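Local coordinates for type IV pilus assembly protein PilF (Thermus thermophilus HB8, PDB 5OIU) that binds and probably hydrolyses ATP, acting in a six-subunit assembly as the motor that powers type IV pilus assembly, at residues C[118-123]-C[162-167]; C[138-143]-C[268-273]; C[248-253]-C[349-354]; C[329-334]-C[364-369]; C[339-344]-C[355-360]. One frame throughout, in Å; residues are numbered along the deposited sequence.

Contact 1 (C[118-123]-C[162-167]); sequences IPEIED and ILKRIA
A salt-bridge network of R165 with E120 and E122 ties the loop 118-123 to the last turns of helix 155-166, the helix that follows the ATP-binding P-loop. R165 holds E122 end-on with two nitrogens. NH1 donates to E122 OE1 at 2.8 Å, and NH2 donates to E122 OE2 at 2.7 Å. Both oxygens use their syn lone pairs. The second hydrogen of R165 NH2 goes to E120 OE1 at 2.9 Å, on the anti lone pair of that oxygen. The guanidinium plane lies 15° from the E122 carboxylate and 9° from that of E120, which makes the three groups nearly coplanar. R165 CG is anti to the backbone N (chi1 -179°), and bends at the next two torsions turn the guanidinium edge to the two acids. I121 covers one guanidinium face with CG1, and its CD1 lies 3.4 Å from R165 NH1. Its other branch, CG2, turns to the helix backbone at I162. K164 follows a separate path. Its NZ donates to I118 O at 2.6 Å, and its CE passes E120 OE2 at 3.4 Å. Next to this bond, P119 O accepts a hydrogen bond from S161 OG. The side chain of P119 packs on F157 and lies about 7 Å from the bound ATP. Two carboxylates share one guanidinium here, so the network probably carries a net negative charge. K164 NZ, 4.6 Å from E120 OE2 and not paired with it, probably offsets part of that charge.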
# COMPACT_ATOMS: atom_id res chain seq x y z
N ILE C 118 24.62 -36.08 8.80
CA ILE C 118 24.05 -34.92 9.48
C ILE C 118 24.71 -34.78 10.85
O ILE C 118 24.75 -35.76 11.62
CB ILE C 118 22.53 -35.07 9.59
CG1 ILE C 118 21.93 -35.35 8.21
CG2 ILE C 118 21.89 -33.81 10.19
CD1 ILE C 118 20.76 -36.29 8.25
N PRO C 119 25.24 -33.61 11.18
CA PRO C 119 25.94 -33.41 12.45
C PRO C 119 25.00 -32.99 13.58
O PRO C 119 23.84 -32.62 13.36
CB PRO C 119 26.90 -32.27 12.12
CG PRO C 119 26.11 -31.43 11.13
CD PRO C 119 25.15 -32.36 10.42
N GLU C 120 25.53 -33.05 14.79
CA GLU C 120 24.85 -32.44 15.92
C GLU C 120 24.87 -30.92 15.76
O GLU C 120 25.76 -30.36 15.11
CB GLU C 120 25.51 -32.85 17.24
CG GLU C 120 25.34 -34.34 17.61
CD GLU C 120 23.88 -34.84 17.50
OE1 GLU C 120 22.95 -34.17 18.03
OE2 GLU C 120 23.68 -35.91 16.88
N ILE C 121 23.89 -30.25 16.36
CA ILE C 121 23.77 -28.81 16.17
C ILE C 121 25.00 -28.04 16.63
O ILE C 121 25.17 -26.87 16.27
CB ILE C 121 22.51 -28.29 16.87
CG1 ILE C 121 22.52 -28.69 18.33
CG2 ILE C 121 21.24 -28.72 16.14
CD1 ILE C 121 21.61 -27.80 19.15
N GLU C 122 25.88 -28.67 17.42
CA GLU C 122 27.04 -27.99 17.97
C GLU C 122 28.19 -27.89 16.97
O GLU C 122 29.13 -27.13 17.21
CB GLU C 122 27.51 -28.69 19.25
CG GLU C 122 26.59 -28.47 20.45
CD GLU C 122 25.44 -29.48 20.53
OE1 GLU C 122 24.51 -29.26 21.35
OE2 GLU C 122 25.47 -30.50 19.78
N ASP C 123 28.13 -28.65 15.88
CA ASP C 123 29.09 -28.54 14.79
C ASP C 123 28.49 -27.86 13.56
O ASP C 123 28.90 -28.13 12.43
CB ASP C 123 29.63 -29.92 14.39
CG ASP C 123 30.06 -30.76 15.58
OD1 ASP C 123 30.90 -30.25 16.35
OD2 ASP C 123 29.56 -31.91 15.75
N ILE C 162 18.73 -29.83 13.24
CA ILE C 162 17.75 -29.46 14.26
C ILE C 162 16.93 -30.68 14.67
O ILE C 162 16.90 -31.07 15.85
CB ILE C 162 16.83 -28.34 13.73
CG1 ILE C 162 17.62 -27.06 13.49
CG2 ILE C 162 15.64 -28.14 14.68
CD1 ILE C 162 16.75 -25.88 13.13
N LEU C 163 16.26 -31.31 13.69
CA LEU C 163 15.44 -32.49 13.93
C LEU C 163 16.23 -33.60 14.63
O LEU C 163 15.68 -34.33 15.47
CB LEU C 163 14.86 -32.99 12.61
CG LEU C 163 13.87 -32.08 11.86
CD1 LEU C 163 13.19 -32.84 10.74
CD2 LEU C 163 12.82 -31.44 12.79
N LYS C 164 17.53 -33.73 14.32
CA LYS C 164 18.37 -34.69 15.04
C LYS C 164 18.33 -34.43 16.54
O LYS C 164 18.28 -35.38 17.34
CB LYS C 164 19.80 -34.63 14.52
CG LYS C 164 20.52 -35.96 14.55
CD LYS C 164 21.86 -35.86 13.82
CE LYS C 164 22.66 -37.16 13.92
NZ LYS C 164 23.16 -37.57 12.57
N ARG C 165 18.33 -33.17 16.95
CA ARG C 165 18.28 -32.88 18.38
C ARG C 165 16.88 -33.06 18.95
O ARG C 165 16.72 -33.72 19.98
CB ARG C 165 18.78 -31.46 18.65
CG ARG C 165 18.78 -31.09 20.14
CD ARG C 165 19.63 -32.04 21.00
NE ARG C 165 20.93 -32.34 20.40
CZ ARG C 165 22.02 -31.59 20.54
NH1 ARG C 165 21.99 -30.49 21.27
NH2 ARG C 165 23.16 -31.94 19.93
N ILE C 166 15.85 -32.51 18.31
CA ILE C 166 14.57 -32.34 18.99
C ILE C 166 13.54 -33.43 18.71
O ILE C 166 12.50 -33.45 19.38
CB ILE C 166 13.94 -30.96 18.68
CG1 ILE C 166 13.48 -30.88 17.21
CG2 ILE C 166 14.89 -29.83 19.06
CD1 ILE C 166 12.71 -29.63 16.86
N ALA C 167 13.77 -34.33 17.75
CA ALA C 167 12.78 -35.37 17.43
C ALA C 167 13.00 -36.61 18.32
O ALA C 167 13.40 -37.69 17.88
CB ALA C 167 12.81 -35.71 15.95

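Contact 2 (C[138-143]-C[268-273]); sequences ISKPYG and ALIGVL
G143 and A268 bring their CA atoms to 4.9 Å where strands 143-148 and 269-281 begin side by side, with no hydrogen bond between the two segments themselves. The pairing starts one residue later, where A268 and I270 both bond to the backbone of I144. G143 CA sits 3.2 Å from A268 O. The backbone of G143 has a positive phi, 116°, and a CB in this conformation would press on the carbonyl oxygen of Y142. It would also fall 2.4 Å from I270 CG2, a clash. The bare CA instead lies 3.9 Å from I270 CG2. I270 carries most of the side-chain contact. Its CG1 is placed between the backbone N and the carbonyl carbon (chi1 49°). This turns CG2 toward the loop, where it meets K140 CD at 3.6 Å and Y142 O at 3.7 Å. The end of the longer branch also reaches the loop backbone, with I270 CD1 4.0 Å from Y142 O. The lysine chain of K140 runs antiparallel alongside I270, and its aliphatic part does the touching. The ring of Y142 has P141 CG over one face, toward the rim. Y142 also packs on R276 of a neighbouring subunit, and its OH makes a weak hydrogen bond to N246 of that subunit. The pair of parallel strands belongs to the central sheet of the P-loop NTPase fold, in which strand 143-148 runs into the ATP-binding P-loop.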
# COMPACT_ATOMS: atom_id res chain seq x y z
N ILE C 138 14.87 -23.37 19.11
CA ILE C 138 14.41 -24.70 18.72
C ILE C 138 13.88 -25.53 19.89
O ILE C 138 13.26 -26.57 19.66
CB ILE C 138 15.52 -25.49 18.00
CG1 ILE C 138 16.67 -25.82 18.96
CG2 ILE C 138 16.01 -24.72 16.77
CD1 ILE C 138 17.74 -26.70 18.31
N SER C 139 14.12 -25.09 21.12
CA SER C 139 13.61 -25.81 22.28
C SER C 139 12.18 -25.43 22.64
O SER C 139 11.60 -26.07 23.50
CB SER C 139 14.50 -25.55 23.50
OG SER C 139 15.76 -26.13 23.27
N LYS C 140 11.62 -24.41 22.01
CA LYS C 140 10.27 -23.99 22.32
C LYS C 140 9.29 -25.12 22.00
O LYS C 140 9.54 -25.93 21.11
CB LYS C 140 9.90 -22.74 21.53
CG LYS C 140 10.57 -21.48 22.05
CD LYS C 140 9.94 -20.24 21.44
CE LYS C 140 9.77 -19.16 22.51
NZ LYS C 140 10.93 -19.19 23.45
N PRO C 141 8.16 -25.17 22.71
CA PRO C 141 7.20 -26.26 22.48
C PRO C 141 6.38 -26.10 21.22
O PRO C 141 5.81 -27.08 20.74
CB PRO C 141 6.31 -26.19 23.71
CG PRO C 141 6.27 -24.74 23.99
CD PRO C 141 7.64 -24.21 23.69
N TYR C 142 6.27 -24.89 20.68
CA TYR C 142 5.51 -24.72 19.46
C TYR C 142 5.82 -23.35 18.88
O TYR C 142 6.50 -22.53 19.51
CB TYR C 142 4.01 -24.88 19.72
CG TYR C 142 3.58 -24.33 21.04
CD1 TYR C 142 3.48 -22.96 21.22
CD2 TYR C 142 3.28 -25.17 22.10
CE1 TYR C 142 3.09 -22.43 22.42
CE2 TYR C 142 2.88 -24.65 23.33
CZ TYR C 142 2.79 -23.27 23.48
OH TYR C 142 2.40 -22.73 24.69
N GLY C 143 5.28 -23.11 17.69
CA GLY C 143 5.67 -22.00 16.85
C GLY C 143 6.30 -22.49 15.55
O GLY C 143 6.63 -23.66 15.37
N ALA C 268 2.71 -16.64 15.82
CA ALA C 268 3.24 -17.98 15.56
C ALA C 268 4.74 -18.03 15.32
O ALA C 268 5.39 -19.00 15.71
CB ALA C 268 2.53 -18.60 14.34
N LEU C 269 5.28 -17.00 14.67
CA LEU C 269 6.69 -17.01 14.30
C LEU C 269 7.54 -16.90 15.54
O LEU C 269 7.39 -15.96 16.32
CB LEU C 269 6.98 -15.86 13.34
CG LEU C 269 8.42 -15.80 12.85
CD1 LEU C 269 8.69 -16.97 11.97
CD2 LEU C 269 8.66 -14.51 12.10
N ILE C 270 8.44 -17.86 15.75
CA ILE C 270 9.32 -17.78 16.90
C ILE C 270 10.70 -17.30 16.51
O ILE C 270 11.43 -16.78 17.37
CB ILE C 270 9.42 -19.12 17.65
CG1 ILE C 270 9.67 -20.26 16.69
CG2 ILE C 270 8.13 -19.40 18.39
CD1 ILE C 270 9.70 -21.60 17.38
N GLY C 271 11.09 -17.43 15.25
CA GLY C 271 12.38 -16.95 14.82
C GLY C 271 12.61 -17.24 13.35
O GLY C 271 11.91 -18.06 12.74
N VAL C 272 13.61 -16.54 12.80
CA VAL C 272 14.03 -16.73 11.42
C VAL C 272 15.55 -16.88 11.40
O VAL C 272 16.26 -16.04 11.96
CB VAL C 272 13.60 -15.57 10.50
CG1 VAL C 272 13.94 -15.88 9.05
CG2 VAL C 272 12.11 -15.32 10.63
N LEU C 273 16.03 -17.93 10.75
CA LEU C 273 17.45 -18.14 10.55
C LEU C 273 17.75 -17.95 9.07
O LEU C 273 17.17 -18.65 8.23
CB LEU C 273 17.88 -19.53 11.00
CG LEU C 273 19.36 -19.70 10.71
CD1 LEU C 273 20.13 -18.88 11.72
CD2 LEU C 273 19.74 -21.15 10.79

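Contact 3 (C[248-253]-C[349-354]); sequences AAQAIT and KSATEI
Close van der Waals contacts centre on A351, at the start of helix 351-360. A249 CB rests on A351 O at 3.2 Å. From the next turn, T253 OG1 comes within 3.3 Å of A351 CB, and Q250 NE2 reaches the same methyl at 3.6 Å. Q250 starts away from helix 351-360 and bends back at its second torsion. Apolar packing continues along one flank. I252 and I354 meet tip to tip, with I252 CD1 3.8 Å from I354 CG2 and 3.9 Å from I354 CD1. I354 CG2 also lies 4.2 Å from A249 CB. No hydrogen bond crosses the contact; the side-chain ones within the segments belong to the start of helix 351-360. S350 and E353 form a capping box: E353 N donates to S350 OG at 3.2 Å, and S350 N donates to E353 OE1 at 2.9 Å. A weaker bond from T352 N also ends on S350 OG. The small alanines let the two helices come close, with backbone touching side chain. L335 of strand 328-336 packs against both A249 and I354. I252 also meets L269 of strand 269-281 and I345 of helix 339-347.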
# COMPACT_ATOMS: atom_id res chain seq x y z
N ALA C 248 16.85 -12.41 6.89
CA ALA C 248 15.94 -12.97 7.89
C ALA C 248 14.66 -12.15 8.00
O ALA C 248 13.56 -12.69 7.89
CB ALA C 248 16.64 -13.05 9.23
N ALA C 249 14.80 -10.84 8.23
CA ALA C 249 13.63 -9.99 8.34
C ALA C 249 12.73 -10.14 7.13
O ALA C 249 11.50 -10.16 7.25
CB ALA C 249 14.07 -8.53 8.51
N GLN C 250 13.33 -10.31 5.95
CA GLN C 250 12.58 -10.47 4.72
C GLN C 250 11.58 -11.63 4.80
O GLN C 250 10.52 -11.59 4.17
CB GLN C 250 13.56 -10.65 3.56
CG GLN C 250 13.11 -10.08 2.22
CD GLN C 250 13.11 -8.56 2.19
OE1 GLN C 250 14.14 -7.93 2.43
NE2 GLN C 250 11.94 -7.97 1.89
N ALA C 251 11.90 -12.66 5.58
CA ALA C 251 10.98 -13.79 5.67
C ALA C 251 9.61 -13.36 6.20
O ALA C 251 8.58 -13.86 5.74
CB ALA C 251 11.59 -14.87 6.56
N ILE C 252 9.58 -12.44 7.16
CA ILE C 252 8.32 -11.92 7.68
C ILE C 252 7.52 -11.28 6.55
O ILE C 252 6.33 -11.55 6.37
CB ILE C 252 8.57 -10.92 8.82
CG1 ILE C 252 9.27 -11.58 10.00
CG2 ILE C 252 7.27 -10.26 9.26
CD1 ILE C 252 9.85 -10.60 10.95
N THR C 253 8.17 -10.40 5.79
CA THR C 253 7.51 -9.75 4.67
C THR C 253 7.01 -10.77 3.66
O THR C 253 5.90 -10.63 3.13
CB THR C 253 8.47 -8.77 4.01
OG1 THR C 253 8.83 -7.77 4.96
CG2 THR C 253 7.81 -8.11 2.81
N LYS C 349 5.43 -2.57 9.95
CA LYS C 349 6.71 -1.98 9.58
C LYS C 349 7.43 -2.87 8.58
O LYS C 349 7.19 -4.07 8.49
CB LYS C 349 7.59 -1.75 10.82
CG LYS C 349 6.88 -1.09 12.01
CD LYS C 349 6.97 0.44 12.00
CE LYS C 349 5.98 1.08 12.99
NZ LYS C 349 5.02 2.06 12.37
N SER C 350 8.34 -2.26 7.82
CA SER C 350 8.97 -2.90 6.67
C SER C 350 10.05 -3.88 7.11
O SER C 350 10.48 -3.90 8.27
CB SER C 350 9.57 -1.86 5.73
OG SER C 350 10.85 -1.43 6.21
N ALA C 351 10.49 -4.71 6.16
CA ALA C 351 11.56 -5.65 6.46
C ALA C 351 12.81 -4.92 6.94
O ALA C 351 13.51 -5.42 7.83
CB ALA C 351 11.87 -6.50 5.23
N THR C 352 13.08 -3.73 6.40
CA THR C 352 14.24 -2.95 6.82
C THR C 352 14.08 -2.43 8.24
O THR C 352 15.06 -2.37 8.99
CB THR C 352 14.47 -1.79 5.84
OG1 THR C 352 15.01 -2.31 4.61
CG2 THR C 352 15.43 -0.75 6.41
N GLU C 353 12.86 -2.06 8.62
CA GLU C 353 12.63 -1.56 9.98
C GLU C 353 12.74 -2.69 10.99
O GLU C 353 13.45 -2.56 12.01
CB GLU C 353 11.26 -0.88 10.05
CG GLU C 353 11.15 0.20 8.99
CD GLU C 353 9.86 0.98 9.02
OE1 GLU C 353 8.84 0.49 8.48
OE2 GLU C 353 9.88 2.10 9.59
N ILE C 354 12.07 -3.81 10.73
CA ILE C 354 12.22 -4.98 11.59
C ILE C 354 13.69 -5.31 11.77
O ILE C 354 14.15 -5.58 12.89
CB ILE C 354 11.45 -6.18 11.01
CG1 ILE C 354 9.95 -5.89 11.01
CG2 ILE C 354 11.79 -7.43 11.80
CD1 ILE C 354 9.16 -6.82 10.12

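Contact 4 (C[329-334]-C[364-369]); sequences YAIHEL and KTLRED
The imidazole of H332 and the carboxylate of D369 stand 57° apart, and D369 OD2 approaches the ring obliquely. One face of the ring has the A330 backbone near its rim. Water 1 lies at the edge, in the ring plane, 3.1 Å from H332 ND1, and it donates to D369 OD1 at 2.6 Å. F126 also stacks with the ring. The contact sets the N-terminal turn of helix 366-374 against strand 328-336, at one edge of the central sheet of this P-loop NTPase. A330 of this strand touches the bound ATP. H332 N donates to D369 OD2 at 3.0 Å, from above the carboxylate plane. The same oxygen forms a salt bridge with K373, so two donors grip it. A second water donates to H332 O at 2.7 Å and, weakly, to D369 OD1. E333 accepts from the first backbone N-H of the helix. Its CG is anti to the backbone N (chi1 -164°), and the extended chain brings OE2 to 3.0 Å from L366 N, which donates to it from above the carboxylate plane. E333 OE2 also lies 3.1 Å from T365 CA. Replacing E333 with an alanine would probably leave L366 N, at the first turn of the helix, without its acceptor. Between these polar pairs, I331 CG1 and L366 CD2 pack at 4.0 Å, the two side chains nearly perpendicular. T365 and E368 form a capping box, in which E368 N donates to T365 OG1 at 3.2 Å.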
# COMPACT_ATOMS: atom_id res chain seq x y z
N TYR C 329 31.86 -23.49 5.16
CA TYR C 329 31.51 -23.13 6.53
C TYR C 329 30.35 -22.15 6.48
O TYR C 329 30.24 -21.35 5.55
CB TYR C 329 32.70 -22.52 7.26
CG TYR C 329 32.72 -22.65 8.77
CD1 TYR C 329 32.04 -21.75 9.57
CD2 TYR C 329 33.49 -23.63 9.40
CE1 TYR C 329 32.09 -21.82 10.95
CE2 TYR C 329 33.55 -23.71 10.77
CZ TYR C 329 32.85 -22.80 11.55
OH TYR C 329 32.89 -22.88 12.93
N ALA C 330 29.46 -22.24 7.46
CA ALA C 330 28.23 -21.46 7.41
C ALA C 330 28.39 -20.18 8.21
O ALA C 330 29.15 -20.13 9.18
CB ALA C 330 27.06 -22.27 7.96
N ILE C 331 27.67 -19.14 7.77
CA ILE C 331 27.53 -17.89 8.50
C ILE C 331 26.04 -17.60 8.69
O ILE C 331 25.20 -17.96 7.85
CB ILE C 331 28.25 -16.73 7.76
CG1 ILE C 331 27.48 -16.29 6.51
CG2 ILE C 331 29.65 -17.13 7.34
CD1 ILE C 331 28.28 -15.32 5.67
N HIS C 332 25.71 -16.95 9.80
CA HIS C 332 24.33 -16.97 10.27
C HIS C 332 23.80 -15.59 10.62
O HIS C 332 24.53 -14.71 11.07
CB HIS C 332 24.21 -17.86 11.49
CG HIS C 332 24.65 -19.27 11.25
ND1 HIS C 332 25.81 -19.78 11.78
CD2 HIS C 332 24.07 -20.28 10.57
CE1 HIS C 332 25.94 -21.05 11.42
NE2 HIS C 332 24.89 -21.38 10.69
N GLU C 333 22.50 -15.45 10.43
CA GLU C 333 21.73 -14.31 10.91
C GLU C 333 20.48 -14.86 11.59
O GLU C 333 19.65 -15.50 10.92
CB GLU C 333 21.37 -13.40 9.75
CG GLU C 333 20.93 -12.04 10.15
CD GLU C 333 20.77 -11.15 8.95
OE1 GLU C 333 19.73 -11.29 8.26
OE2 GLU C 333 21.70 -10.36 8.68
N LEU C 334 20.35 -14.63 12.91
CA LEU C 334 19.28 -15.26 13.71
C LEU C 334 18.38 -14.19 14.32
O LEU C 334 18.74 -13.55 15.32
CB LEU C 334 19.84 -16.17 14.80
CG LEU C 334 18.79 -16.77 15.76
CD1 LEU C 334 17.69 -17.55 15.05
CD2 LEU C 334 19.43 -17.66 16.84
N LYS C 364 23.12 -10.16 15.50
CA LYS C 364 24.21 -10.01 14.55
C LYS C 364 23.75 -10.36 13.14
O LYS C 364 22.97 -11.30 12.93
CB LYS C 364 25.40 -10.88 14.94
CG LYS C 364 25.86 -10.68 16.35
CD LYS C 364 27.37 -10.50 16.43
CE LYS C 364 27.77 -9.53 17.56
NZ LYS C 364 27.74 -8.08 17.14
N THR C 365 24.25 -9.58 12.16
CA THR C 365 23.95 -9.83 10.75
C THR C 365 24.91 -10.86 10.17
O THR C 365 25.95 -11.17 10.75
CB THR C 365 24.07 -8.57 9.89
OG1 THR C 365 25.42 -8.11 9.90
CG2 THR C 365 23.16 -7.49 10.35
N LEU C 366 24.55 -11.34 8.97
CA LEU C 366 25.41 -12.24 8.21
C LEU C 366 26.84 -11.71 8.09
O LEU C 366 27.82 -12.45 8.28
CB LEU C 366 24.83 -12.43 6.81
CG LEU C 366 23.60 -13.27 6.54
CD1 LEU C 366 23.31 -13.23 5.04
CD2 LEU C 366 23.81 -14.69 7.06
N ARG C 367 26.98 -10.43 7.74
CA ARG C 367 28.30 -9.88 7.48
C ARG C 367 29.08 -9.70 8.77
O ARG C 367 30.30 -9.94 8.82
CB ARG C 367 28.16 -8.57 6.72
CG ARG C 367 29.47 -7.93 6.34
CD ARG C 367 29.20 -6.56 5.80
NE ARG C 367 28.93 -6.58 4.37
CZ ARG C 367 28.12 -5.72 3.75
NH1 ARG C 367 27.49 -4.77 4.44
NH2 ARG C 367 27.95 -5.81 2.43
N GLU C 368 28.39 -9.29 9.84
CA GLU C 368 29.01 -9.27 11.16
C GLU C 368 29.47 -10.67 11.57
O GLU C 368 30.63 -10.87 11.97
CB GLU C 368 28.04 -8.69 12.18
CG GLU C 368 27.95 -7.16 12.18
CD GLU C 368 26.64 -6.65 12.74
OE1 GLU C 368 25.88 -7.47 13.30
OE2 GLU C 368 26.34 -5.43 12.63
N ASP C 369 28.59 -11.66 11.44
CA ASP C 369 28.98 -13.04 11.72
C ASP C 369 30.12 -13.48 10.81
O ASP C 369 31.10 -14.08 11.26
CB ASP C 369 27.77 -13.97 11.56
CG ASP C 369 28.00 -15.37 12.16
OD1 ASP C 369 28.03 -15.49 13.41
OD2 ASP C 369 28.14 -16.35 11.37
O HOH W 1 26.81 -17.75 13.90
O HOH W 2 25.13 -14.85 13.68

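Contact 5 (C[339-344]-C[355-360]); sequences DEIRHA and KEIARR
I357 packs against helix 339-347 through both branches. Its CD1 lies 3.9 Å from A344 CB, and its CG2 lies 3.9 Å from E340 CD. I357 CG1 is anti to the carbonyl carbon (chi1 -70°), which sends CD1 to A344 and CG2 to the acid. I341 lies alongside I357, the two pointing opposite ways, with I341 CG1 4.2 Å from I357 CG2. I341 CD1 reaches on to A358 CB at 4.3 Å. Beside this apolar packing, E340 forms a salt bridge with R360. The modelled distance from E340 OE2 to R360 NH2 is 2.4 Å, too short to be taken literally, so the exact geometry is doubtful. The acid meets the edge of the guanidinium, and the two planes are turned 35° apart. An alanine in place of E340 is likely to leave the R360 guanidinium without this carboxylate and to remove part of the packing on I357 CG2. Further out, E340 OE1 has a long, weak ion pair with K361. D338 OD1 accepts from I341 N and, weakly, from E340 N, which ties down the first turn of helix 339-347. L335 of strand 328-336 packs on both I341 and A358. The two segments run at 173° with their axes 10.0 Å apart. This is a helical hairpin, two antiparallel helices joined by a short connection, packed next to the edge strand of the central sheet.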
# COMPACT_ATOMS: atom_id res chain seq x y z
N ASP C 339 8.54 -9.21 21.92
CA ASP C 339 7.34 -8.39 21.92
C ASP C 339 7.47 -7.25 20.92
O ASP C 339 6.51 -6.92 20.21
CB ASP C 339 7.06 -7.83 23.31
CG ASP C 339 7.40 -8.81 24.41
OD1 ASP C 339 6.59 -9.74 24.62
OD2 ASP C 339 8.47 -8.64 25.03
N GLU C 340 8.66 -6.65 20.85
CA GLU C 340 8.84 -5.48 20.00
C GLU C 340 8.68 -5.84 18.53
O GLU C 340 7.96 -5.15 17.79
CB GLU C 340 10.20 -4.85 20.27
CG GLU C 340 10.16 -3.36 20.14
CD GLU C 340 11.52 -2.74 20.31
OE1 GLU C 340 12.38 -3.40 20.96
OE2 GLU C 340 11.74 -1.62 19.79
N ILE C 341 9.32 -6.93 18.10
CA ILE C 341 9.17 -7.40 16.73
C ILE C 341 7.72 -7.78 16.45
O ILE C 341 7.15 -7.39 15.42
CB ILE C 341 10.12 -8.57 16.46
CG1 ILE C 341 11.56 -8.07 16.40
CG2 ILE C 341 9.74 -9.27 15.17
CD1 ILE C 341 12.56 -9.07 16.94
N ARG C 342 7.12 -8.56 17.36
CA ARG C 342 5.70 -8.88 17.24
C ARG C 342 4.89 -7.62 17.04
O ARG C 342 4.08 -7.52 16.11
CB ARG C 342 5.22 -9.64 18.49
CG ARG C 342 5.35 -11.15 18.37
CD ARG C 342 4.81 -11.88 19.57
NE ARG C 342 5.79 -12.83 20.10
CZ ARG C 342 6.55 -12.59 21.17
NH1 ARG C 342 6.44 -11.45 21.83
NH2 ARG C 342 7.42 -13.50 21.59
N HIS C 343 5.15 -6.61 17.88
CA HIS C 343 4.52 -5.31 17.74
C HIS C 343 4.80 -4.70 16.36
O HIS C 343 3.90 -4.11 15.73
CB HIS C 343 5.00 -4.43 18.90
CG HIS C 343 4.44 -3.04 18.91
ND1 HIS C 343 3.27 -2.69 18.26
CD2 HIS C 343 4.90 -1.91 19.50
CE1 HIS C 343 3.04 -1.41 18.44
NE2 HIS C 343 4.00 -0.91 19.19
N ALA C 344 6.02 -4.86 15.84
CA ALA C 344 6.33 -4.26 14.53
C ALA C 344 5.61 -4.98 13.40
O ALA C 344 5.20 -4.35 12.42
CB ALA C 344 7.83 -4.25 14.29
N LYS C 355 14.46 -5.23 10.68
CA LYS C 355 15.88 -5.56 10.72
C LYS C 355 16.64 -4.64 11.67
O LYS C 355 17.50 -5.10 12.43
CB LYS C 355 16.49 -5.49 9.32
CG LYS C 355 17.81 -6.31 9.18
CD LYS C 355 18.75 -5.71 8.16
CE LYS C 355 19.76 -6.73 7.62
NZ LYS C 355 19.51 -7.06 6.17
N GLU C 356 16.34 -3.33 11.65
CA GLU C 356 17.03 -2.44 12.56
C GLU C 356 16.54 -2.61 14.00
O GLU C 356 17.34 -2.51 14.94
CB GLU C 356 16.90 -0.99 12.09
CG GLU C 356 17.81 -0.66 10.86
CD GLU C 356 19.21 -1.33 10.91
OE1 GLU C 356 19.98 -1.03 11.87
OE2 GLU C 356 19.55 -2.14 9.99
N ILE C 357 15.25 -2.90 14.19
CA ILE C 357 14.78 -3.27 15.53
C ILE C 357 15.50 -4.51 16.03
O ILE C 357 16.02 -4.54 17.15
CB ILE C 357 13.25 -3.48 15.56
CG1 ILE C 357 12.49 -2.16 15.38
CG2 ILE C 357 12.87 -4.14 16.88
CD1 ILE C 357 11.18 -2.34 14.65
N ALA C 358 15.53 -5.57 15.21
CA ALA C 358 16.18 -6.81 15.65
C ALA C 358 17.66 -6.60 15.90
O ALA C 358 18.24 -7.24 16.77
CB ALA C 358 15.97 -7.93 14.62
N ARG C 359 18.28 -5.70 15.13
CA ARG C 359 19.70 -5.44 15.32
C ARG C 359 19.94 -4.67 16.61
O ARG C 359 20.95 -4.91 17.30
CB ARG C 359 20.24 -4.66 14.13
CG ARG C 359 20.61 -5.53 12.99
CD ARG C 359 21.98 -5.17 12.58
NE ARG C 359 21.98 -3.88 11.93
CZ ARG C 359 23.08 -3.21 11.63
NH1 ARG C 359 24.27 -3.72 11.94
NH2 ARG C 359 22.99 -2.04 11.02
N ARG C 360 19.04 -3.75 16.94
CA ARG C 360 19.18 -2.97 18.16
C ARG C 360 19.13 -3.87 19.39
O ARG C 360 20.02 -3.83 20.25
CB ARG C 360 18.10 -1.89 18.22
CG ARG C 360 18.42 -0.74 19.17
CD ARG C 360 17.41 0.39 19.07
NE ARG C 360 16.05 -0.06 18.74
CZ ARG C 360 15.26 -0.78 19.54
NH1 ARG C 360 15.67 -1.18 20.74
NH2 ARG C 360 14.04 -1.12 19.12

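The five contacts all lie in the nucleotide-binding domain; contact 4 touches the ATP and contact 1 lies near it. Contacts 1 and 2 touch through I162, I166 and I121 on I138, their centres 16 Å apart. Contact 2 reaches contact 4 within the central sheet, where strands 269-281 and 328-336 are neighbours, and reaches contact 3 through V272 and L269. Contacts 3 and 5 share helix 351-360, with centres only 9 Å apart. Contact 5 is nested inside the loop closed by contact 4, and R359 joins them by a salt bridge to E368. Contact 1 closes before contacts 3, 4 and 5 open. Contacts 3 and 4 attach C-terminal helices to helix 248-257 and strand 328-336.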